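Hemolysin (PDB 2OAI) is a CorC_HlyC-type membrane protein whose transporter-associated domain, described here, binds calcium and which may also bind flavin adenine dinucleotide. Local coordinates at residues G59-V64 against V78-A83; R74-D79 against L89-N94. One frame throughout, in Å; residues are numbered along the deposited sequence.

Interaction 1: residues G59-V64 against V78-A83; sequences GRIPHV and VDLDGA. With CA (calcium ion), chain C; CA (calcium ion), chain B; CA (calcium ion), chain D.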
loop_
_atom_site.group_PDB
_atom_site.type_symbol
_atom_site.label_atom_id
_atom_site.label_comp_id
_atom_site.label_asym_id
_atom_site.label_seq_id
_atom_site.Cartn_x
_atom_site.Cartn_y
_atom_site.Cartn_z
ATOM N N GLY A 59 17.377 -7.710 -6.672
ATOM C CA GLY A 59 17.883 -8.449 -7.835
ATOM C C GLY A 59 16.812 -9.337 -8.442
ATOM O O GLY A 59 17.127 -10.360 -9.046
ATOM N N ARG A 60 15.555 -8.938 -8.231
ATOM C CA ARG A 60 14.344 -9.604 -8.726
ATOM C C ARG A 60 13.174 -8.677 -8.396
ATOM O O ARG A 60 13.350 -7.671 -7.703
ATOM C CB ARG A 60 14.121 -10.974 -8.044
ATOM C CG ARG A 60 14.167 -10.900 -6.527
ATOM C CD ARG A 60 14.039 -12.254 -5.814
ATOM N NE ARG A 60 14.339 -12.053 -4.399
ATOM C CZ ARG A 60 13.457 -11.636 -3.490
ATOM N NH1 ARG A 60 13.845 -11.446 -2.244
ATOM N NH2 ARG A 60 12.188 -11.432 -3.814
ATOM N N ILE A 61 11.992 -9.007 -8.899
ATOM C CA ILE A 61 10.781 -8.281 -8.533
ATOM C C ILE A 61 10.322 -8.785 -7.161
ATOM O O ILE A 61 9.905 -9.931 -7.031
ATOM C CB ILE A 61 9.647 -8.477 -9.556
ATOM C CG1 ILE A 61 10.130 -8.093 -10.966
ATOM C CG2 ILE A 61 8.431 -7.628 -9.135
ATOM C CD1 ILE A 61 9.292 -8.668 -12.101
ATOM N N PRO A 62 10.370 -7.911 -6.145
ATOM C CA PRO A 62 10.072 -8.348 -4.762
ATOM C C PRO A 62 8.594 -8.689 -4.546
ATOM O O PRO A 62 7.750 -8.278 -5.344
ATOM C CB PRO A 62 10.492 -7.146 -3.917
ATOM C CG PRO A 62 10.248 -5.967 -4.827
ATOM C CD PRO A 62 10.665 -6.468 -6.224
ATOM N N HIS A 63 8.281 -9.482 -3.516
ATOM C CA HIS A 63 6.896 -9.745 -3.168
ATOM C C HIS A 63 6.409 -8.541 -2.357
ATOM O O HIS A 63 7.182 -7.890 -1.629
ATOM C CB HIS A 63 6.747 -10.960 -2.225
ATOM C CG HIS A 63 6.875 -12.291 -2.884
ATOM N ND1 HIS A 63 7.984 -12.670 -3.612
ATOM C CD2 HIS A 63 6.051 -13.369 -2.861
ATOM C CE1 HIS A 63 7.821 -13.910 -4.042
ATOM N NE2 HIS A 63 6.659 -14.362 -3.595
ATOM N N VAL A 64 5.111 -8.276 -2.412
ATOM C CA VAL A 64 4.523 -7.316 -1.464
ATOM C C VAL A 64 4.831 -7.795 -0.047
ATOM O O VAL A 64 4.727 -8.994 0.246
ATOM C CB VAL A 64 2.984 -7.177 -1.676
ATOM C CG1 VAL A 64 2.339 -6.376 -0.550
ATOM C CG2 VAL A 64 2.690 -6.541 -3.060
ATOM N N VAL A 78 4.382 -2.269 -1.002
ATOM C CA VAL A 78 2.981 -2.480 -0.572
ATOM C C VAL A 78 1.991 -2.739 -1.703
ATOM O O VAL A 78 0.904 -3.252 -1.446
ATOM C CB VAL A 78 2.445 -1.407 0.397
ATOM C CG1 VAL A 78 3.243 -1.384 1.734
ATOM C CG2 VAL A 78 2.385 -0.105 -0.275
ATOM N N ASP A 79 2.385 -2.437 -2.947
ATOM C CA ASP A 79 1.573 -2.820 -4.106
ATOM C C ASP A 79 2.382 -3.048 -5.337
ATOM O O ASP A 79 3.234 -2.231 -5.652
ATOM C CB ASP A 79 0.521 -1.762 -4.446
ATOM C CG ASP A 79 -0.364 -2.189 -5.613
ATOM O OD1 ASP A 79 -1.030 -3.234 -5.507
ATOM O OD2 ASP A 79 -0.383 -1.503 -6.638
ATOM N N LEU A 80 2.069 -4.155 -6.027
ATOM C CA LEU A 80 2.586 -4.420 -7.377
ATOM C C LEU A 80 1.432 -4.294 -8.360
ATOM O O LEU A 80 0.270 -4.602 -8.015
ATOM C CB LEU A 80 3.142 -5.847 -7.446
ATOM C CG LEU A 80 4.319 -6.201 -6.521
ATOM C CD1 LEU A 80 4.652 -7.685 -6.661
ATOM C CD2 LEU A 80 5.539 -5.356 -6.867
ATOM N N ASP A 81 1.741 -3.888 -9.588
ATOM C CA ASP A 81 0.795 -4.065 -10.682
ATOM C C ASP A 81 1.527 -4.879 -11.704
ATOM O O ASP A 81 2.343 -4.323 -12.455
ATOM C CB ASP A 81 0.342 -2.727 -11.248
ATOM C CG ASP A 81 -0.403 -1.916 -10.232
ATOM O OD1 ASP A 81 -1.156 -2.509 -9.431
ATOM O OD2 ASP A 81 -0.244 -0.701 -10.207
ATOM N N GLY A 82 1.300 -6.189 -11.672
ATOM C CA GLY A 82 2.102 -7.094 -12.507
ATOM C C GLY A 82 3.542 -6.946 -12.053
ATOM O O GLY A 82 3.839 -7.086 -10.875
ATOM N N ALA A 83 4.431 -6.619 -12.987
ATOM C CA ALA A 83 5.853 -6.460 -12.672
ATOM C C ALA A 83 6.210 -5.093 -12.045
ATOM O O ALA A 83 7.307 -4.924 -11.487
ATOM C CB ALA A 83 6.698 -6.708 -13.932
HETATM CA CA CA C . -1.963 -3.823 -7.619
HETATM CA CA CA B . -1.271 -0.522 -8.172
HETATM CA CA CA D . -1.879 0.159 -8.069
HETATM O O HOH W 1 -1.777 -6.360 -7.558
HETATM O O HOH W 2 -3.655 -4.340 -9.354
HETATM O O HOH W 3 -3.780 -4.597 -6.177
#
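Val64 and Leu80 form the apolar centre of this contact, their side chains sliding past each other in opposite directions. Val64 CG2 rests on Leu80 CG at 3.8 Å. At the exposed end Ile61 CD1 touches Ala83 CB at 3.7 Å. A second kind of contact sets carbon against oxygen. The other methyl of Val64, CG1, lies anti to the backbone N (chi1 170°) and reaches the carbonyl of Val78, with 3.6 Å between CG1 and Val78 O. Leu80 CD1 lies 3.4 Å from Pro62 O, so the loop backbone borders the leucine directly. Packing alone thus joins the two segments.

Metal bonds occupy the other side of residues 79-81. One calcium is held by Asp79 OD1, Leu80 O and Asp81 OD1, each 2.4 Å from the ion, together with three waters and one ligand from outside the segments. Leu80 therefore serves both sides, its side chain packing on the loop while its carbonyl oxygen binds calcium.

The loop 59-64 leads from helix 50-58 toward strand 67-70. Ile61 and Pro62 lie on Ile55 of that helix, and Pro62 and Leu80 both meet Ile85 of strand 84-85, the partner of strand 80-81 in a small hairpin.

Interaction 2: residues R74-D79 against L89-N94; sequences RIEIVD and LLQRLN. With CA (calcium ion), chain B; CA (calcium ion), chain C; CA (calcium ion), chain D.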
loop_
_atom_site.group_PDB
_atom_site.type_symbol
_atom_site.label_atom_id
_atom_site.label_comp_id
_atom_site.label_asym_id
_atom_site.label_seq_id
_atom_site.Cartn_x
_atom_site.Cartn_y
_atom_site.Cartn_z
ATOM N N ARG A 74 12.924 2.520 6.558
ATOM C CA ARG A 74 12.528 1.216 6.057
ATOM C C ARG A 74 11.618 1.418 4.852
ATOM O O ARG A 74 10.659 2.191 4.913
ATOM C CB ARG A 74 11.768 0.430 7.122
ATOM C CG ARG A 74 11.237 -0.935 6.641
ATOM C CD ARG A 74 11.098 -1.866 7.806
ATOM N NE ARG A 74 12.411 -2.154 8.402
ATOM C CZ ARG A 74 12.582 -2.896 9.490
ATOM N NH1 ARG A 74 11.525 -3.445 10.087
ATOM N NH2 ARG A 74 13.808 -3.116 9.962
ATOM N N ILE A 75 11.920 0.702 3.778
ATOM C CA ILE A 75 11.158 0.780 2.533
ATOM C C ILE A 75 10.492 -0.562 2.266
ATOM O O ILE A 75 11.176 -1.560 2.038
ATOM C CB ILE A 75 12.082 1.128 1.340
ATOM C CG1 ILE A 75 12.877 2.405 1.637
ATOM C CG2 ILE A 75 11.264 1.272 0.037
ATOM C CD1 ILE A 75 13.972 2.682 0.628
ATOM N N GLU A 76 9.166 -0.570 2.284
ATOM C CA GLU A 76 8.400 -1.812 2.200
ATOM C C GLU A 76 7.544 -1.795 0.938
ATOM O O GLU A 76 6.921 -0.783 0.629
ATOM C CB GLU A 76 7.529 -1.974 3.458
ATOM C CG GLU A 76 6.627 -3.225 3.359
ATOM C CD GLU A 76 5.760 -3.439 4.610
ATOM O OE1 GLU A 76 5.874 -2.645 5.597
ATOM O OE2 GLU A 76 4.960 -4.398 4.582
ATOM N N ILE A 77 7.534 -2.900 0.192
ATOM C CA ILE A 77 6.730 -2.982 -1.017
ATOM C C ILE A 77 5.288 -3.144 -0.567
ATOM O O ILE A 77 4.989 -4.068 0.171
ATOM C CB ILE A 77 7.117 -4.249 -1.844
ATOM C CG1 ILE A 77 8.637 -4.245 -2.126
ATOM C CG2 ILE A 77 6.213 -4.377 -3.116
ATOM C CD1 ILE A 77 9.106 -3.060 -2.789
ATOM N N VAL A 78 4.382 -2.269 -1.002
ATOM C CA VAL A 78 2.981 -2.480 -0.572
ATOM C C VAL A 78 1.991 -2.739 -1.703
ATOM O O VAL A 78 0.904 -3.252 -1.446
ATOM C CB VAL A 78 2.445 -1.407 0.397
ATOM C CG1 VAL A 78 3.243 -1.384 1.734
ATOM C CG2 VAL A 78 2.385 -0.105 -0.275
ATOM N N ASP A 79 2.385 -2.437 -2.947
ATOM C CA ASP A 79 1.573 -2.820 -4.106
ATOM C C ASP A 79 2.382 -3.048 -5.337
ATOM O O ASP A 79 3.234 -2.231 -5.652
ATOM C CB ASP A 79 0.521 -1.762 -4.446
ATOM C CG ASP A 79 -0.364 -2.189 -5.613
ATOM O OD1 ASP A 79 -1.030 -3.234 -5.507
ATOM O OD2 ASP A 79 -0.383 -1.503 -6.638
ATOM N N LEU A 89 5.854 1.777 1.145
ATOM C CA LEU A 89 5.639 2.446 2.414
ATOM C C LEU A 89 7.020 2.778 2.968
ATOM O O LEU A 89 7.881 1.870 3.060
ATOM C CB LEU A 89 4.902 1.507 3.356
ATOM C CG LEU A 89 4.848 1.954 4.823
ATOM C CD1 LEU A 89 3.957 3.232 4.972
ATOM C CD2 LEU A 89 4.315 0.822 5.693
ATOM N N LEU A 90 7.227 4.042 3.353
ATOM C CA LEU A 90 8.505 4.511 3.934
ATOM C C LEU A 90 8.259 4.882 5.397
ATOM O O LEU A 90 7.362 5.694 5.688
ATOM C CB LEU A 90 8.985 5.751 3.166
ATOM C CG LEU A 90 9.894 5.583 1.931
ATOM C CD1 LEU A 90 11.346 5.473 2.359
ATOM C CD2 LEU A 90 9.430 4.429 1.017
ATOM N N GLN A 91 9.024 4.284 6.322
ATOM C CA GLN A 91 8.856 4.557 7.750
ATOM C C GLN A 91 10.226 4.838 8.320
ATOM O O GLN A 91 11.184 4.119 8.028
ATOM C CB GLN A 91 8.279 3.366 8.514
ATOM C CG GLN A 91 6.943 2.884 8.069
ATOM C CD GLN A 91 6.480 1.688 8.916
ATOM O OE1 GLN A 91 6.655 0.529 8.526
ATOM N NE2 GLN A 91 5.915 1.974 10.074
ATOM N N ARG A 92 10.332 5.882 9.128
ATOM C CA ARG A 92 11.632 6.235 9.688
ATOM C C ARG A 92 12.006 5.204 10.738
ATOM O O ARG A 92 11.156 4.828 11.544
ATOM C CB ARG A 92 11.636 7.661 10.282
ATOM C CG ARG A 92 13.060 8.179 10.395
ATOM C CD ARG A 92 13.150 9.676 10.195
ATOM N NE ARG A 92 12.914 10.380 11.447
ATOM C CZ ARG A 92 12.729 11.695 11.566
ATOM N NH1 ARG A 92 12.518 12.202 12.768
ATOM N NH2 ARG A 92 12.734 12.499 10.500
ATOM N N LEU A 93 13.254 4.726 10.711
ATOM C CA LEU A 93 13.678 3.697 11.666
ATOM C C LEU A 93 13.710 4.281 13.086
ATOM O O LEU A 93 14.285 5.341 13.324
ATOM C CB LEU A 93 14.993 3.040 11.251
ATOM C CG LEU A 93 14.859 2.144 10.011
ATOM C CD1 LEU A 93 16.245 1.797 9.465
ATOM C CD2 LEU A 93 14.048 0.873 10.320
ATOM N N ASN A 94 13.060 3.548 13.992
ATOM C CA ASN A 94 12.385 4.083 15.189
ATOM C C ASN A 94 12.995 5.290 15.883
ATOM O O ASN A 94 12.256 6.163 16.344
ATOM C CB ASN A 94 12.113 2.957 16.200
ATOM C CG ASN A 94 11.514 1.718 15.541
ATOM O OD1 ASN A 94 12.071 1.181 14.565
ATOM N ND2 ASN A 94 10.372 1.259 16.063
HETATM CA CA CA B . -1.271 -0.522 -8.172
HETATM CA CA CA C . -1.963 -3.823 -7.619
HETATM CA CA CA D . -1.879 0.159 -8.069
HETATM O O HOH W 4 7.740 -1.446 6.952
HETATM O O HOH W 1 -1.777 -6.360 -7.558
HETATM O O HOH W 2 -3.655 -4.340 -9.354
HETATM O O HOH W 3 -3.780 -4.597 -6.177
#
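Arg74 to Glu76 pair with Leu89 to Gln91 as neighbouring antiparallel strands inside the five-stranded sheet of the CorC_HlyC domain. The hydrogen-bonded pairs Arg74-Gln91 and Glu76-Leu89 flank the non-hydrogen-bonded pair Ile75-Leu90. Two bonds serve each outer pair; the straightest runs from Arg74 N to Gln91 O, 2.8 Å long with 175° at the hydrogen.

The tight part is the buried end of the strand pair, from Ile75 and Leu90 to Val78. On one face Ile75 and Leu90 lie side by side, and Ile75 continues onto Leu50 and Met53 of helix 50-58. Leu89 belongs to the opposite face, with Arg74 and Glu76; its CB meets Val78 CG1 at 3.7 Å, and both residues also pack on Leu21 of strand 20-22. Glu76, buried there and extended beyond CG, keeps OE1 3.8 Å from Leu89 CD2 and forms a salt bridge through that oxygen with Arg15 of the second subunit.

The looser, partly exposed side is that of Arg74, Gln91 and Leu93. A water lies within hydrogen-bonding reach of both Glu76 OE1 and Gln91 OE1. Toward the chain's C-terminus, where Leu93 follows strand 89-92, Arg74 bends at chi3 (-64°), and its NE makes a salt bridge with Asp69; Leu93 crosses it at about a right angle, CD2 sitting obliquely to the guanidinium, 3.9 Å from NE.

How the interactions relate
Val78 and Asp79 belong to both contacts, and the chain leaves the strand pair of interaction 2 through them to enter the calcium-binding segment of interaction 1. The centres are about 14 Å apart, yet the two meet at Ile77: its CG1 lies 3.6 Å from Pro62 CG, and its CB 3.6 Å from His63 O. The loop 59-64 thus packs beside the exit of strand 73-76 as well as on the segment that follows. The metal site lies beyond this junction, at the subunit interface: Asp79 and Asp81 share it with Asp86, and aspartates of the second subunit also contribute to it. Glu76 in interaction 2 touches the same subunit.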